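Local atomic coordinates of RTX toxin RtxA (Vibrio vulnificus MO6-24/O, PDB entry 6IMP), a protein that forms an alpha/beta-hydrolase-fold domain of a MARTX toxin linked to virulence and is probably a hydrolase. Residues Asn171-Gly176 with Asp300-Gly305; Ser117-His122 with Leu203-Pro208. All blocks are in the same frame, centred on the assembly; numbering follows the deposited sequence.

Contact 1: residues Asn171-Gly176 with Asp300-Gly305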
ATOM      1  N   ASN A 171      15.480   9.900   0.283  1.00 90.92           N
ATOM      2  CA  ASN A 171      15.252   9.665  -1.142  1.00 95.17           C
ATOM      3  C   ASN A 171      14.012   8.805  -1.406  1.00100.31           C
ATOM      4  O   ASN A 171      13.728   8.456  -2.563  1.00 90.24           O
ATOM      5  CB  ASN A 171      16.466   8.984  -1.754  1.00102.86           C
ATOM      6  CG  ASN A 171      17.652   9.904  -1.847  1.00105.41           C
ATOM      7  OD1 ASN A 171      17.966  10.621  -0.899  1.00117.48           O
ATOM      8  ND2 ASN A 171      18.315   9.903  -2.997  1.00110.45           N
ATOM      9  N   ILE A 172      13.282   8.464  -0.340  1.00 98.92           N
ATOM     10  CA  ILE A 172      12.139   7.548  -0.442  1.00 97.03           C
ATOM     11  C   ILE A 172      10.824   8.292  -0.298  1.00 93.64           C
ATOM     12  O   ILE A 172      10.723   9.249   0.470  1.00 93.28           O
ATOM     13  CB  ILE A 172      12.189   6.434   0.630  1.00103.66           C
ATOM     14  CG1 ILE A 172      13.481   5.621   0.496  1.00105.84           C
ATOM     15  CG2 ILE A 172      10.979   5.504   0.502  1.00102.20           C
ATOM     16  CD1 ILE A 172      13.775   4.728   1.684  1.00106.82           C
ATOM     17  N   ILE A 173       9.814   7.835  -1.033  1.00 89.99           N
ATOM     18  CA  ILE A 173       8.419   8.149  -0.697  1.00 94.05           C
ATOM     19  C   ILE A 173       7.566   6.890  -0.577  1.00 88.14           C
ATOM     20  O   ILE A 173       7.912   5.808  -1.094  1.00 75.14           O
ATOM     21  CB  ILE A 173       7.761   9.121  -1.704  1.00 95.08           C
ATOM     22  CG1 ILE A 173       7.966   8.630  -3.145  1.00101.87           C
ATOM     23  CG2 ILE A 173       8.313  10.519  -1.499  1.00 92.12           C
ATOM     24  CD1 ILE A 173       7.087   9.315  -4.168  1.00106.87           C
ATOM     25  N   ILE A 174       6.450   7.048   0.119  1.00 76.31           N
ATOM     26  CA  ILE A 174       5.562   5.937   0.385  1.00 77.85           C
ATOM     27  C   ILE A 174       4.300   6.187  -0.400  1.00 68.42           C
ATOM     28  O   ILE A 174       3.559   7.129  -0.131  1.00 75.79           O
ATOM     29  CB  ILE A 174       5.288   5.748   1.898  1.00 79.31           C
ATOM     30  CG1 ILE A 174       6.622   5.623   2.653  1.00 84.64           C
ATOM     31  CG2 ILE A 174       4.481   4.482   2.132  1.00 76.36           C
ATOM     32  CD1 ILE A 174       6.516   5.709   4.163  1.00 84.34           C
ATOM     33  N   HIS A 175       4.130   5.397  -1.448  1.00 67.84           N
ATOM     34  CA  HIS A 175       2.928   5.419  -2.256  1.00 68.35           C
ATOM     35  C   HIS A 175       1.990   4.394  -1.665  1.00 61.32           C
ATOM     36  O   HIS A 175       2.159   3.191  -1.864  1.00 67.43           O
ATOM     37  CB  HIS A 175       3.254   5.067  -3.714  1.00 69.71           C
ATOM     38  CG  HIS A 175       2.102   5.250  -4.658  1.00 70.22           C
ATOM     39  ND1 HIS A 175       2.277   5.465  -6.007  1.00 65.68           N
ATOM     40  CD2 HIS A 175       0.765   5.257  -4.449  1.00 74.93           C
ATOM     41  CE1 HIS A 175       1.102   5.597  -6.588  1.00 68.03           C
ATOM     42  NE2 HIS A 175       0.166   5.471  -5.666  1.00 77.60           N
ATOM     43  N   GLY A 176       1.024   4.874  -0.900  1.00 57.49           N
ATOM     44  CA  GLY A 176       0.021   4.005  -0.281  1.00 60.74           C
ATOM     45  C   GLY A 176      -1.294   4.080  -1.025  1.00 57.33           C
ATOM     46  O   GLY A 176      -2.046   5.047  -0.865  1.00 61.18           O
ATOM     47  N   ASP A 300       3.640  13.906 -12.240  1.00 92.73           N
ATOM     48  CA  ASP A 300       4.565  15.037 -12.117  1.00 91.59           C
ATOM     49  C   ASP A 300       4.413  15.743 -10.771  1.00 93.96           C
ATOM     50  O   ASP A 300       5.410  15.989 -10.083  1.00 93.25           O
ATOM     51  CB  ASP A 300       4.395  16.028 -13.287  1.00 95.97           C
ATOM     52  CG  ASP A 300       5.211  15.625 -14.536  1.00 98.56           C
ATOM     53  OD1 ASP A 300       6.228  14.910 -14.397  1.00101.67           O
ATOM     54  OD2 ASP A 300       4.854  16.054 -15.655  1.00 91.81           O
ATOM     55  N   GLN A 301       3.175  16.053 -10.388  1.00 99.41           N
ATOM     56  CA  GLN A 301       2.916  16.638  -9.062  1.00104.62           C
ATOM     57  C   GLN A 301       3.467  15.754  -7.938  1.00104.91           C
ATOM     58  O   GLN A 301       4.049  16.258  -6.968  1.00109.69           O
ATOM     59  CB  GLN A 301       1.418  16.882  -8.837  1.00105.30           C
ATOM     60  CG  GLN A 301       1.056  17.098  -7.366  1.00 98.46           C
ATOM     61  CD  GLN A 301      -0.125  18.020  -7.159  1.00 99.84           C
ATOM     62  OE1 GLN A 301      -1.075  18.029  -7.948  1.00 94.99           O
ATOM     63  NE2 GLN A 301      -0.086  18.787  -6.070  1.00 92.83           N
ATOM     64  N   ILE A 302       3.284  14.441  -8.079  1.00 98.62           N
ATOM     65  CA  ILE A 302       3.708  13.477  -7.057  1.00 93.83           C
ATOM     66  C   ILE A 302       5.199  13.616  -6.754  1.00 87.04           C
ATOM     67  O   ILE A 302       5.592  13.676  -5.593  1.00 83.20           O
ATOM     68  CB  ILE A 302       3.371  12.019  -7.460  1.00 89.30           C
ATOM     69  CG1 ILE A 302       1.880  11.736  -7.235  1.00 90.23           C
ATOM     70  CG2 ILE A 302       4.188  11.024  -6.651  1.00 83.26           C
ATOM     71  CD1 ILE A 302       1.379  10.472  -7.911  1.00 92.77           C
ATOM     72  N   VAL A 303       6.011  13.663  -7.788  1.00 82.01           N
ATOM     73  CA  VAL A 303       7.430  13.777  -7.583  1.00 85.80           C
ATOM     74  C   VAL A 303       7.806  15.151  -7.117  1.00 91.81           C
ATOM     75  O   VAL A 303       8.952  15.420  -6.841  1.00 95.30           O
ATOM     76  CB  VAL A 303       8.202  13.468  -8.851  1.00 88.25           C
ATOM     77  CG1 VAL A 303       9.679  13.473  -8.561  1.00 88.25           C
ATOM     78  CG2 VAL A 303       7.801  12.113  -9.374  1.00 89.84           C
ATOM     79  N   SER A 304       6.831  16.031  -6.984  1.00 98.36           N
ATOM     80  CA  SER A 304       7.126  17.373  -6.532  1.00 96.78           C
ATOM     81  C   SER A 304       6.943  17.530  -5.036  1.00102.15           C
ATOM     82  O   SER A 304       7.045  18.613  -4.501  1.00111.55           O
ATOM     83  CB  SER A 304       6.318  18.371  -7.319  1.00102.03           C
ATOM     84  OG  SER A 304       6.662  18.247  -8.680  1.00100.71           O
ATOM     85  N   GLY A 305       6.640  16.421  -4.384  1.00104.76           N
ATOM     86  CA  GLY A 305       6.528  16.304  -2.950  1.00 96.03           C
ATOM     87  C   GLY A 305       7.428  15.123  -2.606  1.00102.60           C
ATOM     88  O   GLY A 305       7.069  14.268  -1.826  1.00102.41           O
TER

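Contact 2: residues Ser117-His122 with Leu203-Pro208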
ATOM      1  N   SER A 117       1.108  -2.575 -11.932  1.00 71.28           N
ATOM      2  CA  SER A 117       1.404  -2.668 -13.362  1.00 68.69           C
ATOM      3  C   SER A 117       1.037  -1.392 -14.101  1.00 72.90           C
ATOM      4  O   SER A 117       1.835  -0.848 -14.858  1.00 84.50           O
ATOM      5  CB  SER A 117       0.680  -3.863 -13.980  1.00 68.88           C
ATOM      6  OG  SER A 117      -0.706  -3.627 -14.083  1.00 62.87           O
ATOM      7  N   GLU A 118      -0.156  -0.885 -13.832  1.00 76.10           N
ATOM      8  CA  GLU A 118      -0.560   0.418 -14.336  1.00 79.85           C
ATOM      9  C   GLU A 118       0.216   1.592 -13.695  1.00 77.27           C
ATOM     10  O   GLU A 118       0.139   2.703 -14.198  1.00 90.49           O
ATOM     11  CB  GLU A 118      -2.070   0.618 -14.130  1.00 93.59           C
ATOM     12  CG  GLU A 118      -2.969  -0.273 -14.990  1.00100.02           C
ATOM     13  CD  GLU A 118      -4.451  -0.152 -14.618  1.00115.40           C
ATOM     14  OE1 GLU A 118      -5.006   0.978 -14.683  1.00114.46           O
ATOM     15  OE2 GLU A 118      -5.065  -1.187 -14.264  1.00115.11           O
ATOM     16  N   ILE A 119       0.928   1.356 -12.588  1.00 67.75           N
ATOM     17  CA  ILE A 119       1.569   2.449 -11.819  1.00 73.64           C
ATOM     18  C   ILE A 119       3.095   2.564 -12.007  1.00 79.58           C
ATOM     19  O   ILE A 119       3.649   3.672 -11.960  1.00 69.69           O
ATOM     20  CB  ILE A 119       1.244   2.351 -10.293  1.00 73.19           C
ATOM     21  CG1 ILE A 119      -0.278   2.404 -10.070  1.00 81.39           C
ATOM     22  CG2 ILE A 119       1.903   3.491  -9.505  1.00 61.77           C
ATOM     23  CD1 ILE A 119      -0.741   2.061  -8.663  1.00 76.13           C
ATOM     24  N   ARG A 120       3.784   1.439 -12.176  1.00 81.97           N
ATOM     25  CA  ARG A 120       5.250   1.460 -12.103  1.00 87.79           C
ATOM     26  C   ARG A 120       5.873   2.271 -13.245  1.00 97.60           C
ATOM     27  O   ARG A 120       6.776   3.097 -13.024  1.00 87.78           O
ATOM     28  CB  ARG A 120       5.834   0.042 -12.039  1.00 90.65           C
ATOM     29  CG  ARG A 120       5.626  -0.826 -13.267  1.00 88.06           C
ATOM     30  CD  ARG A 120       6.036  -2.265 -12.992  1.00 90.74           C
ATOM     31  NE  ARG A 120       5.129  -3.208 -13.651  1.00103.70           N
ATOM     32  CZ  ARG A 120       5.416  -3.932 -14.736  1.00102.03           C
ATOM     33  NH1 ARG A 120       6.637  -3.883 -15.290  1.00 84.70           N
ATOM     34  NH2 ARG A 120       4.474  -4.733 -15.261  1.00 96.30           N
ATOM     35  N   ASN A 121       5.327   2.086 -14.446  1.00103.21           N
ATOM     36  CA  ASN A 121       5.835   2.741 -15.643  1.00 98.97           C
ATOM     37  C   ASN A 121       5.982   4.243 -15.427  1.00101.14           C
ATOM     38  O   ASN A 121       7.039   4.815 -15.699  1.00100.97           O
ATOM     39  CB  ASN A 121       4.902   2.473 -16.825  1.00103.10           C
ATOM     40  CG  ASN A 121       5.602   2.602 -18.159  1.00107.82           C
ATOM     41  OD1 ASN A 121       6.782   2.276 -18.285  1.00110.64           O
ATOM     42  ND2 ASN A 121       4.872   3.061 -19.169  1.00112.34           N
ATOM     43  N   HIS A 122       4.936   4.859 -14.877  1.00100.49           N
ATOM     44  CA  HIS A 122       4.862   6.318 -14.745  1.00 87.64           C
ATOM     45  C   HIS A 122       6.010   6.884 -13.897  1.00 79.32           C
ATOM     46  O   HIS A 122       6.478   7.989 -14.155  1.00 80.32           O
ATOM     47  CB  HIS A 122       3.509   6.747 -14.159  1.00 84.65           C
ATOM     48  CG  HIS A 122       2.327   6.428 -15.030  1.00 83.06           C
ATOM     49  ND1 HIS A 122       1.871   7.279 -16.013  1.00 81.61           N
ATOM     50  CD2 HIS A 122       1.464   5.384 -15.011  1.00 87.31           C
ATOM     51  CE1 HIS A 122       0.794   6.758 -16.580  1.00 80.92           C
ATOM     52  NE2 HIS A 122       0.526   5.610 -15.991  1.00 76.66           N
ATOM     53  N   LEU A 203      -0.804   9.394   0.066  1.00 60.31           N
ATOM     54  CA  LEU A 203      -2.041   8.640   0.241  1.00 67.33           C
ATOM     55  C   LEU A 203      -2.828   8.617  -1.075  1.00 68.85           C
ATOM     56  O   LEU A 203      -3.613   9.522  -1.362  1.00 71.74           O
ATOM     57  CB  LEU A 203      -2.890   9.259   1.362  1.00 72.55           C
ATOM     58  CG  LEU A 203      -2.249   9.326   2.766  1.00 76.18           C
ATOM     59  CD1 LEU A 203      -3.075  10.188   3.713  1.00 71.35           C
ATOM     60  CD2 LEU A 203      -2.047   7.939   3.364  1.00 74.07           C
ATOM     61  N   ASP A 204      -2.589   7.587  -1.880  1.00 69.81           N
ATOM     62  CA  ASP A 204      -3.211   7.459  -3.208  1.00 69.68           C
ATOM     63  C   ASP A 204      -4.582   6.814  -3.066  1.00 62.54           C
ATOM     64  O   ASP A 204      -4.674   5.619  -2.853  1.00 58.58           O
ATOM     65  CB  ASP A 204      -2.305   6.609  -4.139  1.00 67.67           C
ATOM     66  CG  ASP A 204      -2.925   6.353  -5.529  1.00 69.67           C
ATOM     67  OD1 ASP A 204      -3.951   6.998  -5.867  1.00 62.34           O
ATOM     68  OD2 ASP A 204      -2.375   5.508  -6.292  1.00 61.89           O
ATOM     69  N   ARG A 205      -5.641   7.603  -3.211  1.00 63.24           N
ATOM     70  CA  ARG A 205      -7.016   7.067  -3.188  1.00 63.05           C
ATOM     71  C   ARG A 205      -7.216   6.165  -1.961  1.00 60.79           C
ATOM     72  O   ARG A 205      -7.647   5.017  -2.090  1.00 57.94           O
ATOM     73  CB  ARG A 205      -7.319   6.280  -4.469  1.00 60.37           C
ATOM     74  CG  ARG A 205      -7.213   7.098  -5.748  1.00 62.36           C
ATOM     75  CD  ARG A 205      -7.157   6.210  -6.994  1.00 61.86           C
ATOM     76  NE  ARG A 205      -5.814   5.684  -7.247  1.00 59.85           N
ATOM     77  CZ  ARG A 205      -5.504   4.766  -8.165  1.00 60.09           C
ATOM     78  NH1 ARG A 205      -6.437   4.264  -8.962  1.00 66.41           N
ATOM     79  NH2 ARG A 205      -4.252   4.329  -8.270  1.00 56.63           N
ATOM     80  N   PRO A 206      -6.885   6.683  -0.767  1.00 57.58           N
ATOM     81  CA  PRO A 206      -6.822   5.905   0.452  1.00 64.65           C
ATOM     82  C   PRO A 206      -8.124   5.257   0.873  1.00 67.54           C
ATOM     83  O   PRO A 206      -9.210   5.719   0.517  1.00 61.90           O
ATOM     84  CB  PRO A 206      -6.462   6.956   1.497  1.00 60.13           C
ATOM     85  CG  PRO A 206      -7.103   8.176   0.977  1.00 55.23           C
ATOM     86  CD  PRO A 206      -6.732   8.111  -0.465  1.00 60.75           C
ATOM     87  N   MET A 207      -7.976   4.235   1.713  1.00 75.06           N
ATOM     88  CA  MET A 207      -9.041   3.748   2.584  1.00 71.00           C
ATOM     89  C   MET A 207      -8.894   4.545   3.859  1.00 70.94           C
ATOM     90  O   MET A 207      -7.874   4.427   4.526  1.00 70.14           O
ATOM     91  CB  MET A 207      -8.805   2.273   2.888  1.00 69.96           C
ATOM     92  CG  MET A 207      -9.511   1.757   4.123  1.00 62.89           C
ATOM     93  SD  MET A 207      -9.032   0.066   4.485  1.00 68.61           S
ATOM     94  CE  MET A 207      -9.812  -0.823   3.142  1.00 62.77           C
ATOM     95  N   PRO A 208      -9.885   5.387   4.200  1.00 72.30           N
ATOM     96  CA  PRO A 208      -9.634   6.214   5.372  1.00 68.81           C
ATOM     97  C   PRO A 208      -9.787   5.430   6.636  1.00 68.36           C
ATOM     98  O   PRO A 208      -9.211   5.780   7.656  1.00 70.47           O
ATOM     99  CB  PRO A 208     -10.732   7.252   5.290  1.00 75.73           C
ATOM    100  CG  PRO A 208     -11.881   6.491   4.718  1.00 80.90           C
ATOM    101  CD  PRO A 208     -11.250   5.604   3.670  1.00 77.35           C
TER

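Contact 1: residues Asn171-Gly176 with Asp300-Gly305
Ile302 and Gly305 are the two residues that meet Ile173 of the strand. Ile302 lies within a turn of chain closed by a backbone bond of 2.8 Å from Ser304 N to Gln301 O, and Gly305, just beyond that turn, is held by its own bond, 3.2 Å from Gly305 N to Ile302 O. The Ser304 hydroxyl adds to this by donating from OG to Asp300 O over 2.9 Å. It reaches that carbonyl oxygen at a C=O...OG angle of 140°, the familiar way for a serine to turn back on the chain four residues earlier.

No polar bond joins 171-176 to 300-305, and the meeting itself is made by the two branches of Ile173. Its CG1 is wedged between the two backbone bonds of its CA (chi1 51°), and the extended second torsion carries CD1 out to the CG2 methyl of Ile302, 4.2 Å away. The two isoleucine chains run roughly perpendicular, and the contact is between one methyl of each. The other branch, CG2, lies 4.0 Å from Gly305 O, an apolar methyl resting against a backbone carbonyl.

Strand 172-177 is paired here with strand 101-105, Ile173 bonding through its backbone to Val101 and Leu103. Ile173 also packs on Val102 and Leu306, and Ile302 on Leu202 of strand 200-204. The end of helix 291-302 thus packs on one face of the central sheet of the alpha/beta-hydrolase fold, while Ile174 turns to helix 180-192 on the opposite face.

Contact 2: residues Ser117-His122 with Leu203-Pro208
The meeting of Ile119 with Arg205 is set up by torsions at both ends: chi1 of Ile119 (-59°) lays CG1 beside the backbone N, and its extended second torsion sends CD1 out from helix 112-124, whereas the arginine chain bends at chi3 (-81°) and brings its guanidinium back alongside the carboxylate of Asp204. The backbone of Arg205 has positive phi and psi, so the chain turns sharply just past Asp204. In the alpha/beta-hydrolase fold of this domain, the contact joins helix 112-124 to the end of strand 200-204 and the turn that follows it.

Folded back in this way, the guanidinium grips Asp204 side-on with NE and NH2, one nitrogen to each carboxylate oxygen. The salt-bridge bond from NE to OD1 is 2.7 Å long. That from NH2 to OD2 measures 3.0 Å. Both are nearly straight, the latter with an N-H...O angle of 171°. Each oxygen lies close to the guanidinium plane and is met on its syn side, although the nitrogens stand somewhat out of the carboxylate plane.

Across the contact, Ile119 CD1 approaches the edge of the guanidinium near its plane, 4.2 Å from Arg205 NH2. The two chains run antiparallel as they pass, and the same methyl is 4.5 Å from Asp204 OD2. It thus sets one methyl beside the NH2-OD2 end of the ion pair.

Asp204 OD2 is shared between Arg205 NH2 and His175 NE2, while NH2 also reaches Ser291 OG and Arg205 NH1 has a weak bond to His288 O. The buried charge is therefore met by several polar partners, with Ile119 adding a loose apolar contact at the edge.

Overall arrangement
Contacts 1 and 2, with centres about 11 Å apart, meet on the neighbouring strands 172-177 and 200-204. Their polar link runs from His175 NE2 to Asp204 OD2, a probable hydrogen bond of 2.6 Å, and the strands are tied by another, 2.8 Å from Asp204 N to Gly176 O. His175 packs its CE1 against Ile119 CG2 at 3.7 Å, so helix 112-124 of contact 2 leans on the strand of contact 1. Helix 291-302 serves both, supplying Ile302 to one and Ser291 to the other. Strand 172-177 leads into a GxSxG sequence, Gly176, Ser178 and Gly180, consistent with a nucleophile elbow; the Asp204 backbone bonds to Gly176 and Ser178, its side chain staying close but clear.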